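Putative aspartyl-tRNA synthetase (Leishmania major, PDB 6OD8) probably attaches L-aspartate to tRNA(Asp) at the expense of ATP, as a class II aminoacyl-tRNA synthetase of the cytoplasm. Local coordinates at residues V76-S80 and H161-L166; A219-L223 and E348-V352; L84-V89 and V145-V149. All blocks are in the same frame, centred on the assembly; numbering follows the deposited sequence. Where two conformers were deposited one is given.

Interaction 1: residues V76-S80 and H161-L166; sequences VSELS and HSDIEL
The imidazole of H161 is the flat group on which this contact is built. L79 covers one of its faces: CB stands almost directly over the middle, 4.3 Å from the ring centroid and only 9° off the normal, a CH-pi contact. The edge is polar. S80 OG and S77 O both lie near the ring plane, and S80 OG is hydrogen-bonded to H161 ND1 at 2.7 Å, with either atom able to serve as donor. At the other nitrogen, V76 O lies 2.8 Å from H161 NE2, placed obliquely to the ring, while V76 CG1 leans on H161 CD2. With chi1 of S80 at -79°, OG lies beside its own backbone N and anti to its carbonyl carbon; CB and OG thus reach the ND1 side together.

D163 closes the polar end from the same beta turn as H161, a type I turn running from H161 to I164. Its OD1 is 3.2 Å from S80 OG, a weak bond, and an unsettled one, because the same hydroxyl proton could go to H161 ND1. Deeper in, I164 CD1 packs on L79 CB at 3.7 Å, and the methyls L79 CD1 and L166 CD1 meet at 4.2 Å. These side chains run on into the interior of the OB-fold domain, where L79 also touches V116 of strand 114-121 and V149 of strand 142-151.

H161, from the turn leading into strand 164-168, thus ties residues 76-80 to the sheet through a ring face and ND1, with I164 and L166 adding apolar contacts. The ring is buried, with its two nitrogens facing oxygens of the other segment; the nearby D163 carboxylate would probably help to stabilise a positive charge on the ring, were it protonated.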
ATOM      1  N   VAL A  76     -17.542 -22.420  -6.329  1.00 23.33           N
ATOM      2  CA  VAL A  76     -18.140 -23.201  -5.254  1.00 24.85           C
ATOM      3  C   VAL A  76     -18.937 -22.304  -4.311  1.00 23.44           C
ATOM      4  O   VAL A  76     -19.961 -22.726  -3.760  1.00 23.66           O
ATOM      5  CB  VAL A  76     -17.045 -23.988  -4.503  1.00 27.17           C
ATOM      6  CG1 VAL A  76     -17.655 -24.832  -3.398  1.00 29.26           C
ATOM      7  CG2 VAL A  76     -16.278 -24.865  -5.474  1.00 34.22           C
ATOM      8  N   SER A  77     -18.511 -21.044  -4.152  1.00 23.53           N
ATOM      9  CA  SER A  77     -19.165 -20.139  -3.208  1.00 31.14           C
ATOM     10  C   SER A  77     -20.621 -19.886  -3.573  1.00 27.53           C
ATOM     11  O   SER A  77     -21.437 -19.588  -2.694  1.00 31.64           O
ATOM     12  CB  SER A  77     -18.399 -18.815  -3.135  1.00 31.80           C
ATOM     13  OG  SER A  77     -18.212 -18.245  -4.431  1.00 33.11           O
ATOM     14  N   GLU A  78     -20.974 -20.024  -4.858  1.00 32.03           N
ATOM     15  CA  GLU A  78     -22.303 -19.688  -5.351  1.00 36.02           C
ATOM     16  C   GLU A  78     -23.284 -20.856  -5.322  1.00 29.88           C
ATOM     17  O   GLU A  78     -24.452 -20.663  -5.663  1.00 40.12           O
ATOM     18  CB  GLU A  78     -22.203 -19.142  -6.786  1.00 45.24           C
ATOM     19  CG  GLU A  78     -21.540 -17.770  -6.913  1.00 57.82           C
ATOM     20  CD  GLU A  78     -21.374 -17.315  -8.369  1.00 71.64           C
ATOM     21  OE1 GLU A  78     -21.841 -18.023  -9.291  1.00 74.25           O
ATOM     22  OE2 GLU A  78     -20.764 -16.245  -8.593  1.00 75.19           O
ATOM     23  N   LEU A  79     -22.856 -22.051  -4.902  1.00 25.60           N
ATOM     24  CA  LEU A  79     -23.638 -23.265  -5.118  1.00 29.95           C
ATOM     25  C   LEU A  79     -24.910 -23.343  -4.288  1.00 39.80           C
ATOM     26  O   LEU A  79     -25.751 -24.212  -4.558  1.00 36.77           O
ATOM     27  CB  LEU A  79     -22.770 -24.487  -4.831  1.00 32.68           C
ATOM     28  CG  LEU A  79     -21.748 -24.766  -5.924  1.00 27.21           C
ATOM     29  CD1 LEU A  79     -20.835 -25.937  -5.543  1.00 24.65           C
ATOM     30  CD2 LEU A  79     -22.492 -25.027  -7.219  1.00 27.05           C
ATOM     31  N   SER A  80     -25.078 -22.487  -3.289  1.00 38.47           N
ATOM     32  CA  SER A  80     -26.302 -22.517  -2.510  1.00 39.26           C
ATOM     33  C   SER A  80     -27.348 -21.525  -3.008  1.00 44.02           C
ATOM     34  O   SER A  80     -28.463 -21.510  -2.475  1.00 49.74           O
ATOM     35  CB  SER A  80     -25.986 -22.281  -1.032  1.00 40.02           C
ATOM     36  OG  SER A  80     -25.501 -23.484  -0.451  1.00 38.54           O
ATOM     37  N   HIS A 161     -21.584 -26.088   2.459  1.00 41.90           N
ATOM     38  CA  HIS A 161     -22.848 -26.148   1.720  1.00 39.03           C
ATOM     39  C   HIS A 161     -23.630 -27.385   2.160  1.00 35.43           C
ATOM     40  O   HIS A 161     -23.835 -28.334   1.405  1.00 35.12           O
ATOM     41  CB  HIS A 161     -22.595 -26.170   0.217  1.00 35.83           C
ATOM     42  CG  HIS A 161     -22.043 -24.894  -0.325  1.00 41.97           C
ATOM     43  ND1 HIS A 161     -22.811 -23.763  -0.495  1.00 44.88           N
ATOM     44  CD2 HIS A 161     -20.800 -24.572  -0.754  1.00 44.12           C
ATOM     45  CE1 HIS A 161     -22.064 -22.797  -0.998  1.00 44.96           C
ATOM     46  NE2 HIS A 161     -20.837 -23.262  -1.162  1.00 45.28           N
ATOM     47  N   SER A 162     -24.071 -27.356   3.422  1.00 37.42           N
ATOM     48  CA  SER A 162     -24.669 -28.538   4.035  1.00 43.47           C
ATOM     49  C   SER A 162     -26.043 -28.876   3.466  1.00 49.69           C
ATOM     50  O   SER A 162     -26.494 -30.019   3.598  1.00 52.20           O
ATOM     51  CB  SER A 162     -24.772 -28.328   5.541  1.00 47.10           C
ATOM     52  OG  SER A 162     -25.546 -27.170   5.799  1.00 53.31           O
ATOM     53  N   ASP A 163     -26.711 -27.914   2.837  1.00 46.05           N
ATOM     54  CA  ASP A 163     -28.068 -28.110   2.349  1.00 58.31           C
ATOM     55  C   ASP A 163     -28.127 -28.837   1.010  1.00 58.19           C
ATOM     56  O   ASP A 163     -29.207 -29.296   0.620  1.00 56.84           O
ATOM     57  CB  ASP A 163     -28.755 -26.753   2.211  1.00 68.42           C
ATOM     58  CG  ASP A 163     -27.963 -25.788   1.332  1.00 73.61           C
ATOM     59  OD1 ASP A 163     -26.709 -25.767   1.435  1.00 66.63           O
ATOM     60  OD2 ASP A 163     -28.595 -25.061   0.527  1.00 78.48           O
ATOM     61  N   ILE A 164     -27.007 -28.940   0.290  1.00 54.10           N
ATOM     62  CA  ILE A 164     -27.004 -29.444  -1.074  1.00 48.09           C
ATOM     63  C   ILE A 164     -25.899 -30.477  -1.253  1.00 42.49           C
ATOM     64  O   ILE A 164     -24.966 -30.588  -0.457  1.00 37.05           O
ATOM     65  CB  ILE A 164     -26.836 -28.323  -2.120  1.00 45.64           C
ATOM     66  CG1 ILE A 164     -25.500 -27.621  -1.911  1.00 36.91           C
ATOM     67  CG2 ILE A 164     -28.008 -27.340  -2.063  1.00 50.26           C
ATOM     68  CD1 ILE A 164     -24.951 -26.970  -3.131  1.00 31.50           C
ATOM     69  N   GLU A 165     -26.008 -31.207  -2.357  1.00 32.84           N
ATOM     70  CA  GLU A 165     -25.054 -32.232  -2.735  1.00 35.55           C
ATOM     71  C   GLU A 165     -24.966 -32.247  -4.254  1.00 40.48           C
ATOM     72  O   GLU A 165     -25.965 -32.021  -4.940  1.00 40.40           O
ATOM     73  CB  GLU A 165     -25.489 -33.597  -2.196  1.00 40.15           C
ATOM     74  CG  GLU A 165     -24.623 -34.747  -2.649  1.00 49.74           C
ATOM     75  CD  GLU A 165     -25.032 -36.055  -2.021  1.00 57.99           C
ATOM     76  OE1 GLU A 165     -26.191 -36.475  -2.223  1.00 58.36           O
ATOM     77  OE2 GLU A 165     -24.194 -36.652  -1.315  1.00 64.08           O
ATOM     78  N   LEU A 166     -23.772 -32.517  -4.775  1.00 31.22           N
ATOM     79  CA  LEU A 166     -23.534 -32.543  -6.215  1.00 31.49           C
ATOM     80  C   LEU A 166     -23.618 -33.970  -6.746  1.00 34.10           C
ATOM     81  O   LEU A 166     -22.929 -34.865  -6.246  1.00 30.52           O
ATOM     82  CB  LEU A 166     -22.164 -31.946  -6.553  1.00 27.17           C
ATOM     83  CG  LEU A 166     -21.920 -30.489  -6.157  1.00 28.70           C
ATOM     84  CD1 LEU A 166     -20.575 -30.014  -6.686  1.00 23.06           C
ATOM     85  CD2 LEU A 166     -23.049 -29.601  -6.665  1.00 31.76           C
TER

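Interaction 2: residues A219-L223 and E348-V352; sequences AIFRL and ELKNV
A219 and V352 meet at the apolar centre of this helix pair, with A219 CB 3.6 Å from V352 CG2. The same valine methyl also receives I220 CG1, at 3.8 Å, and L223 CD1, so that one branch of V352 is touched by three residues of helix 215-237. V352 presents it because CG1 is anti to the backbone N, which leaves CG2 beside that N. The small methyl of A219 lets the backbones come close: A219 CB lies 3.4 Å from E348 O, and the axes of the two short segments pass at 9.0 Å, running roughly antiparallel at 141°.

Further out, L223 lies against the aliphatic root of E348, with L223 CD2 3.8 Å from E348 CB, and its other methyl faces L349 CD2. From there the glutamate bends at chi2 (86°) and carries its carboxylate to the exposed side chain of R222. The salt bridge is side-on: R222 NE and R222 NH2 both address the single oxygen E348 OE2, from NE at 2.9 Å and from NH2 at 3.2 Å. NE meets the anti lone pair of E348 OE2, whereas NH2 comes in nearly along the C-O axis. With guanidinium and carboxylate planes 18° apart, the two groups are nearly coplanar.

Both helices belong to the class II catalytic domain. Helix 530-538 covers the apolar side, its V534 touching I220, Y537 touching L349 and L538 touching both L223 and L349; N351 reaches across to S113, in the turn between strands 104-111 and 114-121.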
ATOM      1  N   ALA A 219      -8.141 -17.262   6.468  1.00 17.91           N
ATOM      2  CA  ALA A 219      -8.886 -16.164   7.091  1.00 15.72           C
ATOM      3  C   ALA A 219      -7.949 -15.122   7.664  1.00 17.74           C
ATOM      4  O   ALA A 219      -8.233 -13.919   7.595  1.00 15.34           O
ATOM      5  CB  ALA A 219      -9.821 -16.693   8.192  1.00 17.41           C
ATOM      6  N   ILE A 220      -6.845 -15.559   8.268  1.00 15.70           N
ATOM      7  CA  ILE A 220      -5.882 -14.591   8.808  1.00 16.13           C
ATOM      8  C   ILE A 220      -5.428 -13.616   7.731  1.00 15.53           C
ATOM      9  O   ILE A 220      -5.347 -12.401   7.961  1.00 17.22           O
ATOM     10  CB  ILE A 220      -4.687 -15.324   9.439  1.00 15.75           C
ATOM     11  CG1 ILE A 220      -5.118 -16.036  10.717  1.00 18.83           C
ATOM     12  CG2 ILE A 220      -3.555 -14.367   9.705  1.00 15.12           C
ATOM     13  CD1 ILE A 220      -4.048 -16.997  11.267  1.00 15.82           C
ATOM     14  N   PHE A 221      -5.146 -14.117   6.529  1.00 15.26           N
ATOM     15  CA  PHE A 221      -4.583 -13.208   5.541  1.00 18.95           C
ATOM     16  C   PHE A 221      -5.645 -12.402   4.810  1.00 17.73           C
ATOM     17  O   PHE A 221      -5.341 -11.305   4.340  1.00 15.93           O
ATOM     18  CB  PHE A 221      -3.678 -13.989   4.591  1.00 17.20           C
ATOM     19  CG  PHE A 221      -2.420 -14.438   5.274  1.00 17.27           C
ATOM     20  CD1 PHE A 221      -2.253 -15.749   5.659  1.00 17.45           C
ATOM     21  CD2 PHE A 221      -1.443 -13.504   5.607  1.00 17.61           C
ATOM     22  CE1 PHE A 221      -1.107 -16.144   6.330  1.00 15.70           C
ATOM     23  CE2 PHE A 221      -0.305 -13.882   6.293  1.00 17.07           C
ATOM     24  CZ  PHE A 221      -0.135 -15.215   6.648  1.00 16.35           C
ATOM     25  N   ARG A 222      -6.886 -12.884   4.751  1.00 17.53           N
ATOM     26  CA  ARG A 222      -7.976 -12.005   4.340  1.00 15.88           C
ATOM     27  C   ARG A 222      -8.141 -10.849   5.329  1.00 13.48           C
ATOM     28  O   ARG A 222      -8.358  -9.701   4.925  1.00 16.04           O
ATOM     29  CB  ARG A 222      -9.275 -12.800   4.218  1.00 13.56           C
ATOM     30  CG  ARG A 222      -9.265 -13.819   3.051  1.00 20.68           C
ATOM     31  CD  ARG A 222     -10.528 -14.672   3.060  1.00 28.00           C
ATOM     32  NE  ARG A 222     -11.691 -13.819   2.868  1.00 38.77           N
ATOM     33  CZ  ARG A 222     -12.235 -13.556   1.681  1.00 48.12           C
ATOM     34  NH1 ARG A 222     -11.732 -14.102   0.579  1.00 42.29           N
ATOM     35  NH2 ARG A 222     -13.289 -12.750   1.598  1.00 47.31           N
ATOM     36  N   LEU A 223      -8.065 -11.141   6.632  1.00 12.45           N
ATOM     37  CA  LEU A 223      -8.159 -10.063   7.621  1.00 12.35           C
ATOM     38  C   LEU A 223      -6.963  -9.123   7.544  1.00 11.93           C
ATOM     39  O   LEU A 223      -7.118  -7.910   7.686  1.00 13.21           O
ATOM     40  CB  LEU A 223      -8.298 -10.644   9.036  1.00 12.82           C
ATOM     41  CG  LEU A 223      -9.614 -11.398   9.253  1.00 17.75           C
ATOM     42  CD1 LEU A 223      -9.540 -12.203  10.549  1.00 19.21           C
ATOM     43  CD2 LEU A 223     -10.786 -10.424   9.280  1.00 19.15           C
ATOM     44  N   GLU A 348     -14.682 -14.641   8.586  1.00 21.24           N
ATOM     45  CA  GLU A 348     -13.247 -14.803   8.776  1.00 18.91           C
ATOM     46  C   GLU A 348     -12.896 -14.950  10.251  1.00 18.61           C
ATOM     47  O   GLU A 348     -12.045 -15.777  10.620  1.00 18.39           O
ATOM     48  CB  GLU A 348     -12.508 -13.609   8.163  1.00 20.03           C
ATOM     49  CG  GLU A 348     -12.436 -13.621   6.634  1.00 24.12           C
ATOM     50  CD  GLU A 348     -13.661 -13.002   5.981  1.00 32.42           C
ATOM     51  OE1 GLU A 348     -14.625 -12.646   6.691  1.00 28.16           O
ATOM     52  OE2 GLU A 348     -13.654 -12.873   4.747  1.00 36.44           O
ATOM     53  N   LEU A 349     -13.539 -14.160  11.114  1.00 19.32           N
ATOM     54  CA  LEU A 349     -13.239 -14.257  12.539  1.00 21.16           C
ATOM     55  C   LEU A 349     -13.576 -15.641  13.073  1.00 19.37           C
ATOM     56  O   LEU A 349     -12.832 -16.202  13.890  1.00 18.66           O
ATOM     57  CB  LEU A 349     -14.004 -13.179  13.313  1.00 24.07           C
ATOM     58  CG  LEU A 349     -13.680 -11.728  12.964  1.00 16.05           C
ATOM     59  CD1 LEU A 349     -14.757 -10.767  13.495  1.00 23.59           C
ATOM     60  CD2 LEU A 349     -12.285 -11.332  13.487  1.00 18.37           C
ATOM     61  N   LYS A 350     -14.708 -16.203  12.646  1.00 18.64           N
ATOM     62  CA  LYS A 350     -15.065 -17.533  13.126  1.00 19.03           C
ATOM     63  C   LYS A 350     -14.119 -18.593  12.577  1.00 23.07           C
ATOM     64  O   LYS A 350     -13.832 -19.585  13.265  1.00 21.92           O
ATOM     65  CB  LYS A 350     -16.518 -17.872  12.758  1.00 24.61           C
ATOM     66  N   ASN A 351     -13.624 -18.399  11.349  1.00 21.13           N
ATOM     67  CA  ASN A 351     -12.720 -19.375  10.748  1.00 18.44           C
ATOM     68  C   ASN A 351     -11.335 -19.345  11.393  1.00 27.04           C
ATOM     69  O   ASN A 351     -10.669 -20.386  11.452  1.00 29.14           O
ATOM     70  CB  ASN A 351     -12.633 -19.151   9.237  1.00 22.21           C
ATOM     71  CG  ASN A 351     -13.797 -19.796   8.489  1.00 29.19           C
ATOM     72  OD1 ASN A 351     -14.452 -20.690   9.014  1.00 29.98           O
ATOM     73  ND2 ASN A 351     -14.046 -19.355   7.262  1.00 30.83           N
ATOM     74  N   VAL A 352     -10.894 -18.190  11.900  1.00 22.44           N
ATOM     75  CA  VAL A 352      -9.700 -18.175  12.750  1.00 18.75           C
ATOM     76  C   VAL A 352     -10.000 -18.839  14.088  1.00 22.99           C
ATOM     77  O   VAL A 352      -9.251 -19.699  14.568  1.00 23.37           O
ATOM     78  CB  VAL A 352      -9.198 -16.735  12.962  1.00 21.19           C
ATOM     79  CG1 VAL A 352      -8.030 -16.713  13.968  1.00 18.67           C
ATOM     80  CG2 VAL A 352      -8.785 -16.078  11.625  1.00 16.74           C
TER

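Interaction 3: residues L84-V89 and V145-V149; sequences LVDKTV and VEATV
T88 and T148 share nearly the same side-chain rotation, chi1 -65° and -51°, which sets each hydroxyl beside its own backbone N and anti to its carbonyl carbon. The two oxygens then meet across the strands: T88 OG1 and T148 OG1 are 2.8 Å apart and hydrogen-bonded, with either one a possible donor. The methyl of T88, anti to its N, points instead toward E146, whose side chain has two conformers, so that contact is doubtful.

T88 and T148 form an antiparallel non-hydrogen-bonded pair, their CA atoms only 3.9 Å apart. Next to it, V89 and A147 are a hydrogen-bonded pair joined in both directions: V89 N donates to A147 O and A147 N to V89 O. On the other side V149 N donates to K87 O, and D86 N to V149 O at 2.7 Å, so the type II turn from L84 to K87 is bonded to the strand as well. V149 turns inward, its CB 3.3 Å from L84 O and its CG2 4.1 Å from V89 CG2.

The chain passes from the L84-K87 turn into strand 88-100, which pairs with strand 142-151. These are the first and fourth strands of the five-stranded OB barrel, whose antiparallel pairing is a standard feature of that fold, here a nucleic-acid-binding domain by family.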
ATOM      1  N   LEU A  84     -29.787 -22.370  -8.602  1.00 37.47           N
ATOM      2  CA  LEU A  84     -28.942 -23.443  -9.096  1.00 37.40           C
ATOM      3  C   LEU A  84     -29.489 -24.833  -8.781  1.00 40.25           C
ATOM      4  O   LEU A  84     -28.977 -25.815  -9.329  1.00 41.13           O
ATOM      5  CB  LEU A  84     -27.518 -23.294  -8.541  1.00 39.87           C
ATOM      6  CG  LEU A  84     -26.734 -22.057  -9.011  1.00 36.02           C
ATOM      7  CD1 LEU A  84     -25.306 -22.065  -8.464  1.00 34.53           C
ATOM      8  CD2 LEU A  84     -26.705 -21.925 -10.523  1.00 39.62           C
ATOM      9  N   VAL A  85     -30.522 -24.944  -7.937  1.00 40.21           N
ATOM     10  CA  VAL A  85     -31.076 -26.256  -7.618  1.00 39.72           C
ATOM     11  C   VAL A  85     -31.625 -26.897  -8.886  1.00 45.29           C
ATOM     12  O   VAL A  85     -32.247 -26.229  -9.728  1.00 45.80           O
ATOM     13  CB  VAL A  85     -32.171 -26.149  -6.539  1.00 46.33           C
ATOM     14  CG1 VAL A  85     -32.704 -27.529  -6.169  1.00 46.64           C
ATOM     15  CG2 VAL A  85     -31.657 -25.424  -5.306  1.00 42.96           C
ATOM     16  N   ASP A  86     -31.393 -28.203  -9.024  1.00 41.39           N
ATOM     17  CA  ASP A  86     -31.793 -29.010 -10.176  1.00 42.74           C
ATOM     18  C   ASP A  86     -31.128 -28.561 -11.476  1.00 35.84           C
ATOM     19  O   ASP A  86     -31.543 -28.988 -12.561  1.00 49.81           O
ATOM     20  CB  ASP A  86     -33.317 -29.026 -10.347  1.00 49.37           C
ATOM     21  CG  ASP A  86     -34.040 -29.427  -9.078  1.00 58.45           C
ATOM     22  OD1 ASP A  86     -33.418 -30.111  -8.236  1.00 63.32           O
ATOM     23  OD2 ASP A  86     -35.224 -29.057  -8.921  1.00 63.47           O
ATOM     24  N   LYS A  87     -30.120 -27.701 -11.408  1.00 34.02           N
ATOM     25  CA  LYS A  87     -29.357 -27.355 -12.594  1.00 42.59           C
ATOM     26  C   LYS A  87     -28.066 -28.164 -12.604  1.00 40.32           C
ATOM     27  O   LYS A  87     -27.504 -28.473 -11.551  1.00 36.36           O
ATOM     28  CB  LYS A  87     -29.048 -25.855 -12.644  1.00 43.35           C
ATOM     29  CG  LYS A  87     -30.245 -24.941 -12.371  1.00 46.40           C
ATOM     30  CD  LYS A  87     -31.091 -24.719 -13.599  1.00 52.27           C
ATOM     31  CE  LYS A  87     -32.149 -23.643 -13.366  1.00 55.88           C
ATOM     32  NZ  LYS A  87     -33.256 -24.085 -12.468  1.00 59.03           N
ATOM     33  N   THR A  88     -27.610 -28.528 -13.802  1.00 32.49           N
ATOM     34  CA  THR A  88     -26.298 -29.142 -13.971  1.00 33.34           C
ATOM     35  C   THR A  88     -25.310 -28.039 -14.317  1.00 27.87           C
ATOM     36  O   THR A  88     -25.526 -27.307 -15.288  1.00 28.21           O
ATOM     37  CB  THR A  88     -26.312 -30.207 -15.066  1.00 35.15           C
ATOM     38  OG1 THR A  88     -27.155 -31.294 -14.673  1.00 36.20           O
ATOM     39  CG2 THR A  88     -24.913 -30.726 -15.293  1.00 28.72           C
ATOM     40  N   VAL A  89     -24.239 -27.905 -13.518  1.00 27.37           N
ATOM     41  CA  VAL A  89     -23.311 -26.783 -13.650  1.00 31.94           C
ATOM     42  C   VAL A  89     -21.874 -27.286 -13.744  1.00 27.81           C
ATOM     43  O   VAL A  89     -21.561 -28.439 -13.445  1.00 26.57           O
ATOM     44  CB  VAL A  89     -23.436 -25.781 -12.479  1.00 31.99           C
ATOM     45  CG1 VAL A  89     -24.829 -25.175 -12.437  1.00 38.86           C
ATOM     46  CG2 VAL A  89     -23.124 -26.477 -11.177  1.00 31.33           C
ATOM     47  N   VAL A 145     -15.784 -30.368 -12.734  1.00 22.34           N
ATOM     48  CA  VAL A 145     -16.890 -31.304 -12.561  0.50 21.25           C
ATOM     49  C   VAL A 145     -18.132 -30.703 -13.203  1.00 25.11           C
ATOM     50  O   VAL A 145     -18.414 -29.513 -13.015  1.00 26.18           O
ATOM     51  CB  VAL A 145     -17.128 -31.615 -11.072  0.50 25.74           C
ATOM     52  CG1 VAL A 145     -18.395 -32.425 -10.879  0.50 26.29           C
ATOM     53  CG2 VAL A 145     -15.932 -32.354 -10.494  0.50 26.38           C
ATOM     54  N   GLU A 146     -18.841 -31.508 -13.992  1.00 25.27           N
ATOM     55  CA  GLU A 146     -20.200 -31.210 -14.419  0.54 26.96           C
ATOM     56  C   GLU A 146     -21.135 -31.979 -13.495  1.00 27.03           C
ATOM     57  O   GLU A 146     -21.046 -33.206 -13.417  1.00 27.90           O
ATOM     58  CB  GLU A 146     -20.406 -31.618 -15.879  0.54 26.31           C
ATOM     59  CG  GLU A 146     -21.835 -31.572 -16.348  0.54 28.16           C
ATOM     60  CD  GLU A 146     -21.970 -31.793 -17.850  0.54 34.87           C
ATOM     61  OE1 GLU A 146     -22.424 -32.884 -18.261  0.54 33.85           O
ATOM     62  OE2 GLU A 146     -21.615 -30.869 -18.617  0.54 35.80           O
ATOM     63  N   ALA A 147     -22.008 -31.268 -12.779  1.00 26.64           N
ATOM     64  CA  ALA A 147     -22.793 -31.943 -11.750  1.00 30.12           C
ATOM     65  C   ALA A 147     -24.102 -31.216 -11.507  1.00 31.40           C
ATOM     66  O   ALA A 147     -24.168 -29.989 -11.609  1.00 31.25           O
ATOM     67  CB  ALA A 147     -22.025 -32.036 -10.426  1.00 25.34           C
ATOM     68  N   THR A 148     -25.123 -31.988 -11.126  1.00 30.07           N
ATOM     69  CA  THR A 148     -26.421 -31.437 -10.768  1.00 30.09           C
ATOM     70  C   THR A 148     -26.450 -31.035  -9.296  1.00 37.10           C
ATOM     71  O   THR A 148     -26.024 -31.800  -8.419  1.00 33.98           O
ATOM     72  CB  THR A 148     -27.530 -32.438 -11.073  1.00 34.06           C
ATOM     73  OG1 THR A 148     -27.384 -32.899 -12.424  1.00 40.25           O
ATOM     74  CG2 THR A 148     -28.897 -31.762 -10.946  1.00 33.65           C
ATOM     75  N   VAL A 149     -26.947 -29.828  -9.034  1.00 33.47           N
ATOM     76  CA  VAL A 149     -27.097 -29.325  -7.670  1.00 34.54           C
ATOM     77  C   VAL A 149     -28.421 -29.837  -7.123  1.00 34.81           C
ATOM     78  O   VAL A 149     -29.493 -29.446  -7.593  1.00 43.29           O
ATOM     79  CB  VAL A 149     -27.035 -27.797  -7.615  1.00 34.50           C
ATOM     80  CG1 VAL A 149     -27.235 -27.325  -6.182  1.00 36.11           C
ATOM     81  CG2 VAL A 149     -25.713 -27.289  -8.164  1.00 28.34           C
TER

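Overall arrangement
Interactions 1 and 3 belong to one body, the OB-fold domain, with centres 10 Å apart. They share an apolar interior: V149 of interaction 3 packs on I164 and L166 of interaction 1, its CG1 lying 3.8 Å from I164 CD1. L84 CD1 also packs on E78 O, at 3.2 Å. Strands 142-151 and 164-168, neighbours in the sheet, carry one segment of each. Interaction 2, in the catalytic domain, touches neither: its centre is 21 Å from that of interaction 1 and 29 Å from that of interaction 3 (nearest atoms about 9 and 18 Å), although N351 reaches S113 of the OB-fold domain. The OB-fold module probably binds tRNA and the class II module probably aminoacylates it.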